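Local coordinates for protein positive phenol-degradative gene regulator (Ralstonia sp. E2, PDB 5FRY) that senses phenolic compounds through this zinc-containing N-terminal domain and, as an activator of the ATPase family, switches on transcription of phenol-degradation genes, at residues D132-D137 against C151-G156; L50-V55 against Q141-A146; H89-M94 against D116-A121. All coordinates share one frame; numbering follows the deposited sequence.

In the fold
Contact 1 is the buried one, near the middle of the domain beside the zinc ion. Contacts 2 and 3 lie at the surface, on opposite sides of the chain's centre and about 37 Å apart between centres. Contacts 1 and 2 both use helix 134-143, the first at its start and the second at its end, and R51 of contact 2 reaches E135 of contact 1. Contact 3 is separate, with its nearest atoms about 14 Å from contact 1. The chemistry follows the place: helix starts holding polar side chains in contact 1, apolar carbon packing in contact 2, and a carboxylate holding a backbone turn in contact 3.

Contact 1 (D132-D137 against C151-G156); sequences DSFEGD and CWMQIG. With ZN (zinc ion), chain C.
E135 OE2 takes the backbone N-H of M153 at 2.9 Å and also forms a salt bridge with R51 of helix 44-58, though the modelled separation is implausibly short and its detail doubtful. The other oxygen, E135 OE1, accepts from Q154 N at 3.0 Å. Two helix starts are facing each other here, within the V4R part of the phenol-sensing domain, and the carboxylate accepts from two N-H groups in the first turn of helix 152-166. Both oxygens use their syn lone pairs, so the group bridges two successive N-H groups and is fixed in rotation; the M153 bond is nearly straight at 170°. The glutamate gets there fully stretched, with CG anti to the backbone N and the chain extended beyond it. The helix start would probably help to stabilise its negative charge.

The favour is returned by Q154. Its OE1 receives E135 N at 3.2 Å, the donor tilted 29° from the carbonyl plane, in the first turn of helix 134-143. At that helix start S133 sits in the N-cap position, and its OG accepts a weak bond from G136 N. F134 lies beside the amide with its ring plane turned 43° from it; E135 CB lies above one face of the ring, toward its rim, while M153 CE comes to the edge, 4.0 Å from F134 CZ.

C151, at the N-cap of helix 152-166, is used differently: it carries the metal. E174, C177 and C185 complete the zinc site, which ties this helix start to the turn between strands 170-176 and 185-191. C151 SG lies beside its own backbone N, 2.2 Å from the zinc ion and 3.3 Å from S133 OG.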
loop_
_atom_site.group_PDB
_atom_site.type_symbol
_atom_site.label_atom_id
_atom_site.label_comp_id
_atom_site.label_asym_id
_atom_site.label_seq_id
_atom_site.Cartn_x
_atom_site.Cartn_y
_atom_site.Cartn_z
ATOM N N ASP A 132 -8.106 14.757 7.002
ATOM C CA ASP A 132 -8.271 13.318 7.126
ATOM C C ASP A 132 -7.074 12.584 6.537
ATOM O O ASP A 132 -7.239 11.543 5.907
ATOM C CB ASP A 132 -9.551 12.859 6.432
ATOM C CG ASP A 132 -10.799 13.429 7.073
ATOM O OD1 ASP A 132 -10.791 13.671 8.303
ATOM O OD2 ASP A 132 -11.790 13.634 6.335
ATOM N N SER A 133 -5.878 13.136 6.737
ATOM C CA SER A 133 -4.676 12.476 6.262
ATOM C C SER A 133 -4.646 11.087 6.892
ATOM O O SER A 133 -4.863 10.938 8.092
ATOM C CB SER A 133 -3.421 13.276 6.604
ATOM O OG SER A 133 -2.990 13.001 7.917
ATOM N N PHE A 134 -4.419 10.065 6.077
ATOM C CA PHE A 134 -4.463 8.709 6.609
ATOM C C PHE A 134 -3.240 8.462 7.475
ATOM O O PHE A 134 -3.282 7.736 8.462
ATOM C CB PHE A 134 -4.507 7.680 5.485
ATOM C CG PHE A 134 -3.153 7.197 5.076
ATOM C CD1 PHE A 134 -2.380 7.939 4.198
ATOM C CD2 PHE A 134 -2.625 6.034 5.611
ATOM C CE1 PHE A 134 -1.122 7.515 3.832
ATOM C CE2 PHE A 134 -1.352 5.603 5.253
ATOM C CZ PHE A 134 -0.603 6.342 4.368
ATOM N N GLU A 135 -2.126 9.076 7.103
ATOM C CA GLU A 135 -0.850 8.715 7.689
ATOM C C GLU A 135 -0.761 9.232 9.127
ATOM O O GLU A 135 -0.245 8.537 10.030
ATOM C CB GLU A 135 0.291 9.259 6.828
ATOM C CG GLU A 135 1.620 8.654 7.166
ATOM C CD GLU A 135 2.671 9.081 6.177
ATOM O OE1 GLU A 135 2.348 9.955 5.359
ATOM O OE2 GLU A 135 3.805 8.561 6.252
ATOM N N GLY A 136 -1.306 10.426 9.345
ATOM C CA GLY A 136 -1.335 11.016 10.675
ATOM C C GLY A 136 -2.287 10.227 11.567
ATOM O O GLY A 136 -1.997 9.967 12.731
ATOM N N ASP A 137 -3.422 9.838 10.997
ATOM C CA ASP A 137 -4.373 8.929 11.641
ATOM C C ASP A 137 -3.727 7.627 12.104
ATOM O O ASP A 137 -3.949 7.197 13.231
ATOM C CB ASP A 137 -5.524 8.598 10.687
ATOM C CG ASP A 137 -6.623 9.633 10.708
ATOM O OD1 ASP A 137 -6.347 10.792 11.081
ATOM O OD2 ASP A 137 -7.768 9.294 10.342
ATOM N N CYS A 151 3.291 12.911 8.726
ATOM C CA CYS A 151 2.793 12.475 7.408
ATOM C C CYS A 151 3.908 12.385 6.347
ATOM O O CYS A 151 3.870 13.055 5.318
ATOM C CB CYS A 151 1.661 13.396 6.947
ATOM S SG CYS A 151 0.275 13.355 8.114
ATOM N N TRP A 152 4.863 11.491 6.606
ATOM C CA TRP A 152 6.079 11.300 5.834
ATOM C C TRP A 152 5.912 10.923 4.352
ATOM O O TRP A 152 6.506 11.577 3.476
ATOM C CB TRP A 152 6.946 10.230 6.516
ATOM C CG TRP A 152 7.198 10.515 7.972
ATOM C CD1 TRP A 152 7.218 11.743 8.581
ATOM C CD2 TRP A 152 7.442 9.550 9.007
ATOM N NE1 TRP A 152 7.476 11.600 9.925
ATOM C CE2 TRP A 152 7.613 10.266 10.211
ATOM C CE3 TRP A 152 7.535 8.154 9.031
ATOM C CZ2 TRP A 152 7.872 9.625 11.426
ATOM C CZ3 TRP A 152 7.792 7.524 10.239
ATOM C CH2 TRP A 152 7.960 8.258 11.416
ATOM N N MET A 153 5.157 9.857 4.079
ATOM C CA MET A 153 4.860 9.428 2.712
ATOM C C MET A 153 4.013 10.450 1.996
ATOM O O MET A 153 4.148 10.599 0.777
ATOM C CB MET A 153 4.139 8.075 2.694
ATOM C CG MET A 153 4.121 7.343 1.352
ATOM S SD MET A 153 3.073 5.855 1.498
ATOM C CE MET A 153 3.183 5.574 3.229
ATOM N N GLN A 154 3.118 11.130 2.721
ATOM C CA GLN A 154 2.300 12.154 2.090
ATOM C C GLN A 154 3.174 13.300 1.631
ATOM O O GLN A 154 2.968 13.838 0.547
ATOM C CB GLN A 154 1.231 12.672 3.029
ATOM C CG GLN A 154 0.100 11.656 3.199
ATOM C CD GLN A 154 -0.871 12.041 4.268
ATOM O OE1 GLN A 154 -1.579 11.184 4.799
ATOM N NE2 GLN A 154 -0.943 13.341 4.578
ATOM N N ILE A 155 4.133 13.673 2.470
ATOM C CA ILE A 155 5.099 14.739 2.119
ATOM C C ILE A 155 6.021 14.349 0.964
ATOM O O ILE A 155 6.216 15.125 0.025
ATOM C CB ILE A 155 5.977 15.121 3.332
ATOM C CG1 ILE A 155 5.179 15.987 4.305
ATOM C CG2 ILE A 155 7.251 15.822 2.867
ATOM C CD1 ILE A 155 4.776 17.324 3.724
ATOM N N GLY A 156 6.597 13.147 1.041
ATOM C CA GLY A 156 7.435 12.636 -0.028
ATOM C C GLY A 156 6.731 12.734 -1.368
ATOM O O GLY A 156 7.326 13.109 -2.399
HETATM ZN ZN ZN C . 0.261 15.412 8.910
#

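Contact 2 (L50-V55 against Q141-A146)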
loop_
_atom_site.group_PDB
_atom_site.type_symbol
_atom_site.label_atom_id
_atom_site.label_comp_id
_atom_site.label_asym_id
_atom_site.label_seq_id
_atom_site.Cartn_x
_atom_site.Cartn_y
_atom_site.Cartn_z
ATOM N N LEU A 50 3.706 -2.269 9.681
ATOM C CA LEU A 50 5.073 -2.205 9.177
ATOM C C LEU A 50 5.801 -0.953 9.667
ATOM O O LEU A 50 6.990 -1.004 9.929
ATOM C CB LEU A 50 5.104 -2.239 7.648
ATOM C CG LEU A 50 6.465 -1.966 7.013
ATOM C CD1 LEU A 50 7.461 -3.106 7.242
ATOM C CD2 LEU A 50 6.309 -1.675 5.519
ATOM N N ARG A 51 5.080 0.157 9.787
ATOM C CA ARG A 51 5.675 1.409 10.264
ATOM C C ARG A 51 6.191 1.271 11.687
ATOM O O ARG A 51 7.266 1.766 12.026
ATOM C CB ARG A 51 4.671 2.559 10.225
ATOM C CG ARG A 51 5.221 3.808 10.912
ATOM C CD ARG A 51 4.219 4.928 10.977
ATOM N NE ARG A 51 4.040 5.516 9.664
ATOM C CZ ARG A 51 4.149 6.807 9.388
ATOM N NH1 ARG A 51 4.436 7.699 10.341
ATOM N NH2 ARG A 51 3.958 7.205 8.142
ATOM N N LYS A 52 5.388 0.613 12.515
ATOM C CA LYS A 52 5.737 0.351 13.898
ATOM C C LYS A 52 6.996 -0.495 14.025
ATOM O O LYS A 52 7.887 -0.179 14.814
ATOM C CB LYS A 52 4.582 -0.342 14.602
ATOM C CG LYS A 52 4.910 -0.698 16.030
ATOM C CD LYS A 52 3.790 -0.291 16.952
ATOM C CE LYS A 52 4.100 -0.682 18.383
ATOM N NZ LYS A 52 2.833 -0.928 19.135
ATOM N N GLU A 53 7.072 -1.573 13.249
ATOM C CA GLU A 53 8.257 -2.422 13.249
ATOM C C GLU A 53 9.494 -1.697 12.731
ATOM O O GLU A 53 10.592 -1.900 13.249
ATOM C CB GLU A 53 8.015 -3.688 12.419
ATOM C CG GLU A 53 6.982 -4.639 13.021
ATOM C CD GLU A 53 7.200 -6.077 12.590
ATOM O OE1 GLU A 53 8.354 -6.554 12.672
ATOM O OE2 GLU A 53 6.224 -6.734 12.160
ATOM N N LEU A 54 9.330 -0.859 11.709
ATOM C CA LEU A 54 10.468 -0.126 11.172
ATOM C C LEU A 54 10.985 0.922 12.154
ATOM O O LEU A 54 12.190 1.146 12.238
ATOM C CB LEU A 54 10.118 0.538 9.836
ATOM C CG LEU A 54 9.983 -0.418 8.656
ATOM C CD1 LEU A 54 9.806 0.364 7.384
ATOM C CD2 LEU A 54 11.180 -1.358 8.547
ATOM N N VAL A 55 10.090 1.562 12.897
ATOM C CA VAL A 55 10.523 2.557 13.874
ATOM C C VAL A 55 11.224 1.856 15.027
ATOM O O VAL A 55 12.404 2.097 15.297
ATOM C CB VAL A 55 9.347 3.397 14.416
ATOM C CG1 VAL A 55 9.808 4.276 15.573
ATOM C CG2 VAL A 55 8.729 4.240 13.302
ATOM N N GLN A 141 -2.529 6.123 16.075
ATOM C CA GLN A 141 -3.037 4.874 16.619
ATOM C C GLN A 141 -1.917 3.885 16.930
ATOM O O GLN A 141 -2.087 2.996 17.759
ATOM C CB GLN A 141 -4.042 4.255 15.655
ATOM C CG GLN A 141 -5.312 5.083 15.517
ATOM C CD GLN A 141 -6.402 4.362 14.748
ATOM O OE1 GLN A 141 -6.153 3.795 13.681
ATOM N NE2 GLN A 141 -7.620 4.375 15.291
ATOM N N MET A 142 -0.761 4.056 16.296
ATOM C CA MET A 142 0.371 3.166 16.542
ATOM C C MET A 142 1.325 3.665 17.633
ATOM O O MET A 142 1.968 2.854 18.306
ATOM C CB MET A 142 1.168 2.936 15.253
ATOM C CG MET A 142 0.390 2.284 14.110
ATOM S SD MET A 142 -0.394 0.713 14.530
ATOM C CE MET A 142 1.023 -0.361 14.800
ATOM N N PHE A 143 1.418 4.983 17.808
ATOM C CA PHE A 143 2.438 5.593 18.664
ATOM C C PHE A 143 1.879 6.651 19.614
ATOM O O PHE A 143 2.605 7.173 20.457
ATOM C CB PHE A 143 3.540 6.265 17.818
ATOM C CG PHE A 143 4.323 5.324 16.933
ATOM C CD1 PHE A 143 5.337 4.529 17.456
ATOM C CD2 PHE A 143 4.067 5.263 15.566
ATOM C CE1 PHE A 143 6.070 3.673 16.633
ATOM C CE2 PHE A 143 4.784 4.412 14.744
ATOM C CZ PHE A 143 5.790 3.616 15.274
ATOM N N GLY A 144 0.606 6.992 19.460
ATOM C CA GLY A 144 0.051 8.130 20.171
ATOM C C GLY A 144 0.420 9.417 19.459
ATOM O O GLY A 144 0.998 9.380 18.373
ATOM N N VAL A 145 0.083 10.554 20.058
ATOM C CA VAL A 145 0.443 11.853 19.492
ATOM C C VAL A 145 1.965 11.983 19.392
ATOM O O VAL A 145 2.692 11.532 20.276
ATOM C CB VAL A 145 -0.133 13.024 20.335
ATOM C CG1 VAL A 145 0.331 14.370 19.785
ATOM C CG2 VAL A 145 -1.650 12.962 20.377
ATOM N N ALA A 146 2.448 12.594 18.309
ATOM C CA ALA A 146 3.888 12.709 18.069
ATOM C C ALA A 146 4.419 14.118 18.336
ATOM O O ALA A 146 3.688 15.102 18.238
ATOM C CB ALA A 146 4.222 12.287 16.634
#
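Helix 44-58 passes the C-terminal part of helix 134-143 closely enough to bring K52 CA and M142 CA within 6.6 Å of each other. G144, with positive phi (80°), is the first residue to leave helical backbone angles, and from there the backbone turns away from helix 44-58.

The contact is made by F143 and M142 on one side and by R51, K52 and V55 on the other. The F143 ring points its far end at the neighbouring helix. Its CZ comes to 3.5 Å from K52 CA, so the ring presses on the helix backbone itself, and to 3.6 Å from V55 CG2. V55 approaches from the opposite direction, with CG1 near F143 CE1. On the other flank R51 lays its methylene groups at the ring edge: R51 CG lies in the ring plane, and R51 CD is 3.8 Å from F143 CE2.

These residues join the N-terminal aromatic-activator region of the sequence to the V4R region, close to the dimer interface. On helix 44-58, E53 makes a salt bridge to R69 of the second subunit and L54 packs on L54 of that subunit. R51 meanwhile bends at chi3 (-73°), which carries its guanidinium past the phenylalanine toward E135, its main polar partner, and into cation-pi contacts with F67 and W152.

M142 adds a second patch, against K52. Its chain bends at both chi2 and chi3, folding the terminal methyl back against the lysine: M142 CE lies 3.5 Å from K52 CD and 3.6 Å from K52 CB.

Contact 3 (H89-M94 against D116-A121); sequences HSDFGM and DINIAA
This is a surface contact that fastens the start of the short helix 91-95 to the end of strand 109-118, where the chain turns toward the neighbouring strand 123-131. One side chain does most of it. D91 OD2 accepts the backbone N-H of I119 at 2.8 Å, in an almost straight bond (171°) that arrives nearly along the C-O axis of the carboxylate. The same oxygen takes a hydrogen bond from a water, which in turn accepts from A120 N at 2.9 Å. One aspartate oxygen therefore holds two successive N-H groups of the turn, one directly and one through water.

Strand 109-118 is, within this chain, an outermost strand of the four-stranded antiparallel sheet, hydrogen-bonded through D116 to H125, and the turn joins it to strand 123-131 as a beta hairpin. At the helix S90 is the N-cap: its OG accepts from G93 N at 3.2 Å.

Isoleucines complete the join. I117 reaches across with CD1, 3.8 Å from D91 O, and with CG2 near F92 N, while I119 CG1 crosses the carboxylate at a slant, 3.6 Å from D91 OD2. Both isoleucines also pack on M166 of helix 152-166.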
loop_
_atom_site.group_PDB
_atom_site.type_symbol
_atom_site.label_atom_id
_atom_site.label_comp_id
_atom_site.label_asym_id
_atom_site.label_seq_id
_atom_site.Cartn_x
_atom_site.Cartn_y
_atom_site.Cartn_z
ATOM N N HIS A 89 -4.147 22.478 -20.623
ATOM C CA HIS A 89 -4.192 22.798 -19.201
ATOM C C HIS A 89 -3.096 23.785 -18.819
ATOM O O HIS A 89 -1.986 23.737 -19.351
ATOM C CB HIS A 89 -4.076 21.524 -18.365
ATOM C CG HIS A 89 -5.257 20.613 -18.495
ATOM N ND1 HIS A 89 -5.472 19.823 -19.601
ATOM C CD2 HIS A 89 -6.300 20.385 -17.661
ATOM C CE1 HIS A 89 -6.592 19.138 -19.442
ATOM N NE2 HIS A 89 -7.113 19.460 -18.273
ATOM N N SER A 90 -3.417 24.695 -17.903
ATOM C CA SER A 90 -2.430 25.652 -17.421
ATOM C C SER A 90 -1.487 24.968 -16.433
ATOM O O SER A 90 -1.749 23.845 -15.988
ATOM C CB SER A 90 -3.106 26.854 -16.760
ATOM O OG SER A 90 -3.651 26.505 -15.492
ATOM N N ASP A 91 -0.396 25.653 -16.097
ATOM C CA ASP A 91 0.529 25.184 -15.071
ATOM C C ASP A 91 -0.173 24.827 -13.767
ATOM O O ASP A 91 0.204 23.865 -13.105
ATOM C CB ASP A 91 1.588 26.240 -14.793
ATOM C CG ASP A 91 2.560 26.410 -15.948
ATOM O OD1 ASP A 91 2.213 26.030 -17.091
ATOM O OD2 ASP A 91 3.672 26.925 -15.697
ATOM N N PHE A 92 -1.170 25.617 -13.379
ATOM C CA PHE A 92 -1.893 25.330 -12.148
ATOM C C PHE A 92 -2.770 24.099 -12.328
ATOM O O PHE A 92 -2.924 23.291 -11.404
ATOM C CB PHE A 92 -2.740 26.527 -11.713
ATOM C CG PHE A 92 -3.753 26.188 -10.661
ATOM C CD1 PHE A 92 -3.377 26.043 -9.335
ATOM C CD2 PHE A 92 -5.089 25.998 -11.001
ATOM C CE1 PHE A 92 -4.313 25.718 -8.364
ATOM C CE2 PHE A 92 -6.030 25.673 -10.035
ATOM C CZ PHE A 92 -5.639 25.533 -8.719
ATOM N N GLY A 93 -3.352 23.961 -13.514
ATOM C CA GLY A 93 -4.151 22.791 -13.835
ATOM C C GLY A 93 -3.304 21.539 -13.761
ATOM O O GLY A 93 -3.761 20.490 -13.297
ATOM N N MET A 94 -2.060 21.658 -14.213
ATOM C CA MET A 94 -1.102 20.567 -14.129
ATOM C C MET A 94 -0.793 20.222 -12.672
ATOM O O MET A 94 -0.860 19.061 -12.262
ATOM C CB MET A 94 0.189 20.932 -14.867
ATOM C CG MET A 94 0.003 21.236 -16.337
ATOM S SD MET A 94 -0.779 19.866 -17.224
ATOM C CE MET A 94 0.225 18.480 -16.676
ATOM N N ASP A 116 1.471 29.682 -6.330
ATOM C CA ASP A 116 2.081 30.418 -7.437
ATOM C C ASP A 116 3.025 29.482 -8.157
ATOM O O ASP A 116 3.953 28.952 -7.549
ATOM C CB ASP A 116 2.849 31.650 -6.943
ATOM C CG ASP A 116 1.944 32.828 -6.624
ATOM O OD1 ASP A 116 0.850 32.936 -7.225
ATOM O OD2 ASP A 116 2.347 33.656 -5.776
ATOM N N ILE A 117 2.788 29.260 -9.444
ATOM C CA ILE A 117 3.614 28.325 -10.188
ATOM C C ILE A 117 3.816 28.785 -11.634
ATOM O O ILE A 117 2.859 29.133 -12.326
ATOM C CB ILE A 117 3.002 26.889 -10.152
ATOM C CG1 ILE A 117 3.973 25.863 -10.742
ATOM C CG2 ILE A 117 1.646 26.847 -10.840
ATOM C CD1 ILE A 117 3.342 24.540 -11.122
ATOM N N ASN A 118 5.081 28.852 -12.045
ATOM C CA ASN A 118 5.448 28.940 -13.457
ATOM C C ASN A 118 6.578 27.969 -13.746
ATOM O O ASN A 118 7.687 28.118 -13.216
ATOM C CB ASN A 118 5.870 30.357 -13.857
ATOM C CG ASN A 118 5.977 30.517 -15.376
ATOM O OD1 ASN A 118 6.924 30.036 -16.003
ATOM N ND2 ASN A 118 4.987 31.171 -15.972
ATOM N N ILE A 119 6.288 26.968 -14.572
ATOM C CA ILE A 119 7.201 25.859 -14.791
ATOM C C ILE A 119 8.381 26.320 -15.630
ATOM O O ILE A 119 9.542 26.099 -15.276
ATOM C CB ILE A 119 6.476 24.672 -15.468
ATOM C CG1 ILE A 119 5.467 24.062 -14.482
ATOM C CG2 ILE A 119 7.482 23.643 -15.973
ATOM C CD1 ILE A 119 4.567 23.015 -15.095
ATOM N N ALA A 120 8.069 26.983 -16.739
ATOM C CA ALA A 120 9.086 27.575 -17.590
ATOM C C ALA A 120 10.080 28.438 -16.807
ATOM O O ALA A 120 11.275 28.447 -17.118
ATOM C CB ALA A 120 8.425 28.404 -18.686
ATOM N N ALA A 121 9.591 29.137 -15.779
ATOM C CA ALA A 121 10.382 30.172 -15.116
ATOM C C ALA A 121 11.032 29.670 -13.831
ATOM O O ALA A 121 11.836 30.369 -13.221
ATOM C CB ALA A 121 9.508 31.402 -14.826
HETATM O O HOH W 1 5.572 27.414 -18.125
#